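PDB 2F5X: BugD from Bordetella pertussis Tohama I, which probably serves as a periplasmic solute receptor that binds aspartic acid for a transport system, belonging to the tripartite tricarboxylate transporter receptor family. Local coordinates for residues T65-A70 and S76-H81; A82-A87 and P94-Y99; F121-N124 and E128-E131. All coordinates share one frame; numbering follows the deposited sequence.

The three contacts follow one another along the chain. Contacts 1 and 2 are neighbours, with centres about 11 Å apart: strand 76-81 of contact 1 runs straight into the short helix 83-86 of contact 2, and Thr65 and Ala68 on helix 61-68 pack against Pro94, Gly95 and Tyr96. Contact 3 packs the loop 121-124 on the first turn of helix 126-136, on the opposite side of the chain's centre from contact 1. Its centre lies about 39 Å from that of contact 1 and about 34 Å from that of contact 2. Along the chain, strand 102-117 comes between contacts 2 and 3. This spread fits the two-lobed build of periplasmic binding proteins; only contact 1 holds a residue of the aspartate pocket, His81.

Contact 1: T65-A70 and S76-H81. With ASP (aspartic acid), chain D.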
loop_
_atom_site.group_PDB
_atom_site.type_symbol
_atom_site.label_atom_id
_atom_site.label_comp_id
_atom_site.label_asym_id
_atom_site.label_seq_id
_atom_site.Cartn_x
_atom_site.Cartn_y
_atom_site.Cartn_z
ATOM N N THR A 65 -13.355 4.421 5.317
ATOM C CA THR A 65 -14.602 4.697 6.006
ATOM C C THR A 65 -15.569 5.454 5.106
ATOM O O THR A 65 -16.774 5.164 5.111
ATOM C CB THR A 65 -14.321 5.495 7.287
ATOM O OG1 THR A 65 -13.613 4.650 8.195
ATOM C CG2 THR A 65 -15.621 5.818 8.036
ATOM N N GLN A 66 -15.041 6.406 4.331
ATOM C CA GLN A 66 -15.869 7.168 3.403
ATOM C C GLN A 66 -16.642 6.256 2.448
ATOM O O GLN A 66 -17.853 6.424 2.260
ATOM C CB GLN A 66 -15.044 8.190 2.623
ATOM C CG GLN A 66 -15.909 9.030 1.698
ATOM C CD GLN A 66 -15.111 10.027 0.897
ATOM O OE1 GLN A 66 -14.449 10.896 1.469
ATOM N NE2 GLN A 66 -15.170 9.912 -0.429
ATOM N N VAL A 67 -15.953 5.291 1.849
ATOM C CA VAL A 67 -16.631 4.349 0.966
ATOM C C VAL A 67 -17.566 3.436 1.755
ATOM O O VAL A 67 -18.675 3.136 1.289
ATOM C CB VAL A 67 -15.647 3.547 0.076
ATOM C CG1 VAL A 67 -16.401 2.595 -0.855
ATOM C CG2 VAL A 67 -14.808 4.497 -0.751
ATOM N N ALA A 68 -17.161 3.018 2.955
ATOM C CA ALA A 68 -18.054 2.181 3.772
ATOM C C ALA A 68 -19.408 2.860 3.999
ATOM O O ALA A 68 -20.441 2.187 4.038
ATOM C CB ALA A 68 -17.410 1.817 5.111
ATOM N N ARG A 69 -19.385 4.189 4.125
ATOM C CA ARG A 69 -20.577 4.990 4.402
ATOM C C ARG A 69 -21.247 5.588 3.152
ATOM O O ARG A 69 -22.256 6.292 3.263
ATOM C CB ARG A 69 -20.225 6.110 5.390
ATOM C CG ARG A 69 -19.741 5.607 6.743
ATOM C CD ARG A 69 -19.368 6.715 7.722
ATOM N NE ARG A 69 -20.458 7.015 8.652
ATOM C CZ ARG A 69 -20.978 8.227 8.861
ATOM N NH1 ARG A 69 -20.523 9.287 8.200
ATOM N NH2 ARG A 69 -21.970 8.377 9.730
ATOM N N ALA A 70 -20.699 5.307 1.974
ATOM C CA ALA A 70 -21.212 5.881 0.729
ATOM C C ALA A 70 -22.449 5.142 0.231
ATOM O O ALA A 70 -22.692 4.006 0.617
ATOM C CB ALA A 70 -20.140 5.877 -0.338
ATOM N N SER A 76 -19.546 4.826 -6.094
ATOM C CA SER A 76 -18.424 5.033 -5.184
ATOM C C SER A 76 -17.773 3.695 -4.891
ATOM O O SER A 76 -18.404 2.795 -4.328
ATOM C CB SER A 76 -18.878 5.679 -3.877
ATOM O OG SER A 76 -19.526 6.911 -4.126
ATOM N N ILE A 77 -16.513 3.565 -5.284
ATOM C CA ILE A 77 -15.759 2.343 -5.015
ATOM C C ILE A 77 -14.438 2.676 -4.345
ATOM O O ILE A 77 -13.978 3.828 -4.394
ATOM C CB ILE A 77 -15.566 1.487 -6.299
ATOM C CG1 ILE A 77 -14.716 2.228 -7.339
ATOM C CG2 ILE A 77 -16.921 1.092 -6.875
ATOM C CD1 ILE A 77 -14.432 1.411 -8.618
ATOM N N LEU A 78 -13.846 1.672 -3.700
ATOM C CA LEU A 78 -12.629 1.873 -2.929
ATOM C C LEU A 78 -11.478 1.118 -3.567
ATOM O O LEU A 78 -11.621 -0.055 -3.889
ATOM C CB LEU A 78 -12.842 1.355 -1.501
ATOM C CG LEU A 78 -11.634 1.385 -0.563
ATOM C CD1 LEU A 78 -11.285 2.832 -0.216
ATOM C CD2 LEU A 78 -11.933 0.562 0.693
ATOM N N LEU A 79 -10.345 1.793 -3.755
ATOM C CA LEU A 79 -9.102 1.089 -4.050
ATOM C C LEU A 79 -8.205 1.260 -2.841
ATOM O O LEU A 79 -7.787 2.374 -2.518
ATOM C CB LEU A 79 -8.409 1.605 -5.318
ATOM C CG LEU A 79 -7.120 0.801 -5.597
ATOM C CD1 LEU A 79 -7.415 -0.584 -6.245
ATOM C CD2 LEU A 79 -6.136 1.595 -6.415
HETATM N N MSE A 80 -7.934 0.159 -2.156
HETATM C CA MSE A 80 -7.173 0.213 -0.917
HETATM C C MSE A 80 -6.259 -1.002 -0.824
HETATM O O MSE A 80 -6.534 -2.037 -1.424
HETATM C CB MSE A 80 -8.140 0.291 0.283
HETATM C CG MSE A 80 -7.486 0.452 1.672
HETATM SE SE MSE A 80 -6.172 1.897 1.801
HETATM C CE MSE A 80 -5.473 1.441 3.583
ATOM N N HIS A 81 -5.183 -0.863 -0.061
ATOM C CA HIS A 81 -4.182 -1.910 0.063
ATOM C C HIS A 81 -4.277 -2.665 1.387
ATOM O O HIS A 81 -5.261 -2.509 2.121
ATOM C CB HIS A 81 -2.781 -1.343 -0.199
ATOM C CG HIS A 81 -2.350 -0.267 0.753
ATOM N ND1 HIS A 81 -2.467 -0.382 2.125
ATOM C CD2 HIS A 81 -1.758 0.929 0.525
ATOM C CE1 HIS A 81 -1.964 0.697 2.699
ATOM N NE2 HIS A 81 -1.528 1.510 1.749
HETATM N N ASP D . -0.030 3.413 -0.229
HETATM C CA ASP D . 0.045 4.727 0.477
HETATM C C ASP D . -0.044 5.894 -0.494
HETATM O O ASP D . 0.421 7.009 -0.188
HETATM C CB ASP D . 1.331 4.826 1.287
HETATM C CG ASP D . 1.368 3.843 2.429
HETATM O OD1 ASP D . 2.461 3.680 3.021
HETATM O OD2 ASP D . 0.353 3.199 2.800
HETATM O OXT ASP D . -0.580 5.702 -1.587
#
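Val67 and Leu78 bring their backbones closest, with 6.1 Å between Val67 CA and Leu78 CA, where the last turn of helix 61-68 lies over strand 76-81. Val67 does most of the work. With CG1 anti to the backbone N (chi1 -179°), its two methyls fork around the Leu78 CB: CG1 and CG2 of Val67 each sit 3.8 Å from that carbon. Val67 CG2 also rests against Leu78 CD1 and on the carbonyl oxygen of Ile77, so the fork bears on backbone as well as side chain. Just past the helix end, Ala70 CB meets Ser76 CB at 3.8 Å, a small pair at the point where the loop passes the start of the strand. Val22 of strand 19-23 and Phe102 of strand 102-117 close in around Val67.

At the far end of the strand His81 turns to the ligand. Its NE2 gives a 2.7 Å hydrogen bond to OD2 of the bound aspartic acid, noticeably bent at 141°. The ligand's amino N also lies in the ring plane at this edge. The second ring nitrogen, ND1, accepts the N-H of Gly83. The Phe25 ring meets the imidazole nearly parallel to it, and the His239 ring meets it edge-to-face. The helix-strand packing, part of a beta-alpha-beta crossover from strand 50-54, is by van der Waals contact, with no hydrogen bond between the two segments. The polar chemistry is kept for the strand's end, where the backbone bond to ND1 fixes the ring's rotation and leaves NE2 to face the ligand carboxylate.

Contact 2: A82-A87 and P94-Y99; sequences AGFSTA and PGYEPY
The ring of Phe84 carries Tyr96 CE1 over the centre of one face, 3.8 Å above the plane, and receives the carbonyl oxygen of Pro98 at its edge, in plane. That oxygen comes to 3.4 Å from Phe84 CE2, while Pro98 CB touches the same ring carbon. The Tyr96 ring in turn has the carbonyl oxygen of Phe84 at its own edge. The two aromatic rings are inclined to each other by 41°, with centroids 5.0 Å apart, an oblique pairing.

Tyr96 thus meets one residue twice, through its ring and through its hydroxyl. Its CG sits between the backbone N and the carbonyl carbon (chi1 63°), which sends the ring across toward the short, weakly bonded helix about 83-86, and OH donates a 2.7 Å hydrogen bond to Phe84 O. The hydroxyl reaches the oxygen from the side, at a C=O...O angle of 116°, tilted somewhat out of the carbonyl plane. Four residues on, where a regular helix would supply an N-H to this carbonyl, stands Pro88, which has none to give; the tyrosine provides a donor instead. Ala87 CB packs 3.5 Å from Tyr96 OH and, more loosely, against Pro94 CB. Within the turn, Ser85 OG bonds to Ala82 O, which also takes the N-H of Ser85.

Around this core, Thr64 of helix 61-68 touches both Phe84 and Tyr96, and Trp242 of strand 236-244 stacks on the Phe84 ring. Ser85 and Thr86 rest on Trp300 of helix 286-306, so the 94-99 loop and the short helix fill the space between helices 61-68 and 286-306 before the chain enters strand 102-117.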
loop_
_atom_site.group_PDB
_atom_site.type_symbol
_atom_site.label_atom_id
_atom_site.label_comp_id
_atom_site.label_asym_id
_atom_site.label_seq_id
_atom_site.Cartn_x
_atom_site.Cartn_y
_atom_site.Cartn_z
ATOM N N ALA A 82 -3.265 -3.484 1.673
ATOM C CA ALA A 82 -3.220 -4.338 2.865
ATOM C C ALA A 82 -3.470 -3.600 4.187
ATOM O O ALA A 82 -3.818 -4.226 5.193
ATOM C CB ALA A 82 -1.884 -5.096 2.923
ATOM N N GLY A 83 -3.282 -2.283 4.189
ATOM C CA GLY A 83 -3.623 -1.461 5.347
ATOM C C GLY A 83 -5.078 -1.624 5.757
ATOM O O GLY A 83 -5.425 -1.438 6.925
ATOM N N PHE A 84 -5.930 -1.977 4.789
ATOM C CA PHE A 84 -7.320 -2.345 5.062
ATOM C C PHE A 84 -7.379 -3.419 6.140
ATOM O O PHE A 84 -8.276 -3.405 6.978
ATOM C CB PHE A 84 -7.947 -2.889 3.767
ATOM C CG PHE A 84 -9.402 -3.233 3.868
ATOM C CD1 PHE A 84 -10.374 -2.332 3.426
ATOM C CD2 PHE A 84 -9.810 -4.484 4.336
ATOM C CE1 PHE A 84 -11.737 -2.673 3.478
ATOM C CE2 PHE A 84 -11.165 -4.828 4.404
ATOM C CZ PHE A 84 -12.127 -3.926 3.975
ATOM N N SER A 85 -6.410 -4.338 6.108
ATOM C CA SER A 85 -6.353 -5.467 7.032
ATOM C C SER A 85 -5.554 -5.209 8.313
ATOM O O SER A 85 -5.717 -5.950 9.293
ATOM C CB SER A 85 -5.854 -6.743 6.320
ATOM O OG SER A 85 -4.463 -6.697 6.045
ATOM N N THR A 86 -4.693 -4.187 8.325
ATOM C CA THR A 86 -3.957 -3.871 9.557
ATOM C C THR A 86 -4.748 -2.952 10.480
ATOM O O THR A 86 -4.696 -3.106 11.697
ATOM C CB THR A 86 -2.570 -3.229 9.279
ATOM O OG1 THR A 86 -2.743 -1.999 8.552
ATOM C CG2 THR A 86 -1.709 -4.128 8.381
ATOM N N ALA A 87 -5.464 -1.990 9.895
ATOM C CA ALA A 87 -6.174 -0.977 10.685
ATOM C C ALA A 87 -7.098 -1.538 11.778
ATOM O O ALA A 87 -7.145 -0.973 12.870
ATOM C CB ALA A 87 -6.926 0.018 9.771
ATOM N N PRO A 94 -11.763 1.663 13.650
ATOM C CA PRO A 94 -11.196 2.144 12.387
ATOM C C PRO A 94 -12.226 2.805 11.469
ATOM O O PRO A 94 -11.826 3.405 10.470
ATOM C CB PRO A 94 -10.646 0.870 11.752
ATOM C CG PRO A 94 -11.499 -0.209 12.286
ATOM C CD PRO A 94 -11.834 0.189 13.702
ATOM N N GLY A 95 -13.514 2.683 11.789
ATOM C CA GLY A 95 -14.562 3.314 11.002
ATOM C C GLY A 95 -15.324 2.347 10.112
ATOM O O GLY A 95 -16.329 2.713 9.500
ATOM N N TYR A 96 -14.841 1.112 10.028
ATOM C CA TYR A 96 -15.452 0.098 9.176
ATOM C C TYR A 96 -15.214 -1.276 9.773
ATOM O O TYR A 96 -14.389 -1.441 10.676
ATOM C CB TYR A 96 -14.897 0.164 7.741
ATOM C CG TYR A 96 -13.415 -0.133 7.658
ATOM C CD1 TYR A 96 -12.958 -1.388 7.252
ATOM C CD2 TYR A 96 -12.472 0.826 8.019
ATOM C CE1 TYR A 96 -11.598 -1.678 7.207
ATOM C CE2 TYR A 96 -11.110 0.550 7.972
ATOM C CZ TYR A 96 -10.683 -0.707 7.566
ATOM O OH TYR A 96 -9.339 -0.991 7.508
ATOM N N GLU A 97 -15.960 -2.244 9.258
ATOM C CA GLU A 97 -15.876 -3.634 9.659
ATOM C C GLU A 97 -15.259 -4.357 8.451
ATOM O O GLU A 97 -15.856 -4.373 7.375
ATOM C CB GLU A 97 -17.292 -4.147 9.976
ATOM C CG GLU A 97 -17.378 -5.146 11.122
ATOM C CD GLU A 97 -17.142 -6.578 10.683
ATOM O OE1 GLU A 97 -17.667 -7.491 11.356
ATOM O OE2 GLU A 97 -16.438 -6.802 9.676
ATOM N N PRO A 98 -14.054 -4.917 8.592
ATOM C CA PRO A 98 -13.315 -5.398 7.406
ATOM C C PRO A 98 -14.014 -6.541 6.661
ATOM O O PRO A 98 -13.837 -6.688 5.441
ATOM C CB PRO A 98 -11.969 -5.851 7.992
ATOM C CG PRO A 98 -12.288 -6.189 9.415
ATOM C CD PRO A 98 -13.294 -5.147 9.841
ATOM N N TYR A 99 -14.812 -7.333 7.374
ATOM C CA TYR A 99 -15.477 -8.478 6.750
ATOM C C TYR A 99 -16.872 -8.177 6.230
ATOM O O TYR A 99 -17.401 -8.945 5.417
ATOM C CB TYR A 99 -15.559 -9.647 7.735
ATOM C CG TYR A 99 -14.258 -9.954 8.447
ATOM C CD1 TYR A 99 -13.108 -10.332 7.737
ATOM C CD2 TYR A 99 -14.175 -9.862 9.838
ATOM C CE1 TYR A 99 -11.912 -10.620 8.412
ATOM C CE2 TYR A 99 -12.997 -10.150 10.515
ATOM C CZ TYR A 99 -11.873 -10.532 9.799
ATOM O OH TYR A 99 -10.712 -10.821 10.480
#

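Contact 3: F121-N124 and E128-E131; sequences FPPN and ELAE
Asn124 N donates its hydrogen to Glu128 OE1 at 3.0 Å, with a fairly straight N-H...O angle of 153°. The donor meets the carboxylate oxygen nearly end-on, in line with its C-O bond. Glu128 gets there by an extended chain: CG lies anti to the carbonyl carbon, and beyond it the chain stays stretched (chi2 157°), carrying the carboxylate back beside the loop. Asn124 CB lies 3.6 Å from the same OE1, so the carboxylate is packed against the residue it bonds. The side-chain amide of Asn124 has another partner: its OD1 accepts from Lys206 NZ, which also bonds to Phe121 O.

Next to this hydrogen bond, Pro123 seats its ring on the helix. Its CB comes within 3.5 Å of Leu129 N and 3.6 Å of Glu128 C, resting on the peptide link itself, while CG reaches Leu129 CD1 at 3.9 Å. That methyl is shared: Leu129 CD1 also touches Phe121 CE2 at 3.6 Å, coming in at the ring edge, in plane, with the two side chains crossing at about a right angle. Phe121 CG, roughly anti to the backbone N (chi1 -152°), points the ring at the leucine. Tyr132 meets this ring edge-to-face, and Tyr208 of strand 206-210 packs on both Phe121 and Leu129, while its hydroxyl bonds to Pro123 O.

What results is a proline-rich approach to a helix start. Asn125 OD1 takes the N-H of Glu128 in the manner of an N-cap residue. The return bond from Glu128 recalls a capping box, but falls one residue earlier, on Asn124, with an apolar clasp of Phe121, Pro123 and Leu129 beside it fastening the loop to the first turn of helix 126-136.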
loop_
_atom_site.group_PDB
_atom_site.type_symbol
_atom_site.label_atom_id
_atom_site.label_comp_id
_atom_site.label_asym_id
_atom_site.label_seq_id
_atom_site.Cartn_x
_atom_site.Cartn_y
_atom_site.Cartn_z
ATOM N N PHE A 121 22.202 10.273 3.386
ATOM C CA PHE A 121 22.260 9.473 4.614
ATOM C C PHE A 121 23.577 8.689 4.638
ATOM O O PHE A 121 23.918 8.049 3.646
ATOM C CB PHE A 121 21.068 8.519 4.657
ATOM C CG PHE A 121 20.624 8.143 6.047
ATOM C CD1 PHE A 121 20.385 9.122 7.015
ATOM C CD2 PHE A 121 20.427 6.806 6.381
ATOM C CE1 PHE A 121 19.963 8.773 8.299
ATOM C CE2 PHE A 121 19.998 6.439 7.664
ATOM C CZ PHE A 121 19.765 7.431 8.627
ATOM N N PRO A 122 24.348 8.765 5.725
ATOM C CA PRO A 122 25.691 8.151 5.729
ATOM C C PRO A 122 25.832 6.668 5.309
ATOM O O PRO A 122 26.715 6.436 4.473
ATOM C CB PRO A 122 26.203 8.403 7.154
ATOM C CG PRO A 122 25.500 9.665 7.556
ATOM C CD PRO A 122 24.075 9.494 6.982
ATOM N N PRO A 123 25.050 5.712 5.821
ATOM C CA PRO A 123 25.263 4.306 5.438
ATOM C C PRO A 123 25.039 4.013 3.954
ATOM O O PRO A 123 24.156 4.594 3.322
ATOM C CB PRO A 123 24.268 3.529 6.307
ATOM C CG PRO A 123 23.273 4.514 6.789
ATOM C CD PRO A 123 23.944 5.857 6.789
ATOM N N ASN A 124 25.850 3.111 3.414
ATOM C CA ASN A 124 25.768 2.765 2.000
ATOM C C ASN A 124 25.193 1.389 1.719
ATOM O O ASN A 124 24.955 1.055 0.567
ATOM C CB ASN A 124 27.144 2.908 1.341
ATOM C CG ASN A 124 27.548 4.355 1.178
ATOM O OD1 ASN A 124 26.696 5.225 1.066
ATOM N ND2 ASN A 124 28.849 4.621 1.163
ATOM N N GLU A 128 25.411 -1.665 7.185
ATOM C CA GLU A 128 25.797 -0.372 7.736
ATOM C C GLU A 128 24.606 0.433 8.190
ATOM O O GLU A 128 24.711 1.180 9.161
ATOM C CB GLU A 128 26.587 0.443 6.733
ATOM C CG GLU A 128 27.948 -0.134 6.457
ATOM C CD GLU A 128 28.489 0.304 5.120
ATOM O OE1 GLU A 128 27.830 1.119 4.434
ATOM O OE2 GLU A 128 29.575 -0.175 4.759
ATOM N N LEU A 129 23.478 0.287 7.497
ATOM C CA LEU A 129 22.254 0.963 7.925
ATOM C C LEU A 129 21.831 0.533 9.324
ATOM O O LEU A 129 21.539 1.381 10.179
ATOM C CB LEU A 129 21.100 0.742 6.934
ATOM C CG LEU A 129 19.751 1.334 7.370
ATOM C CD1 LEU A 129 19.778 2.860 7.345
ATOM C CD2 LEU A 129 18.600 0.817 6.516
ATOM N N ALA A 130 21.800 -0.778 9.553
ATOM C CA ALA A 130 21.391 -1.305 10.858
ATOM C C ALA A 130 22.300 -0.783 11.963
ATOM O O ALA A 130 21.825 -0.363 13.028
ATOM C CB ALA A 130 21.379 -2.830 10.844
ATOM N N GLU A 131 23.603 -0.780 11.690
ATOM C CA GLU A 131 24.607 -0.327 12.655
ATOM C C GLU A 131 24.433 1.156 12.946
ATOM O O GLU A 131 24.463 1.574 14.103
ATOM C CB GLU A 131 26.019 -0.614 12.126
ATOM C CG GLU A 131 26.327 -2.097 12.024
ATOM C CD GLU A 131 27.587 -2.422 11.234
ATOM O OE1 GLU A 131 28.001 -1.618 10.366
ATOM O OE2 GLU A 131 28.160 -3.512 11.472
#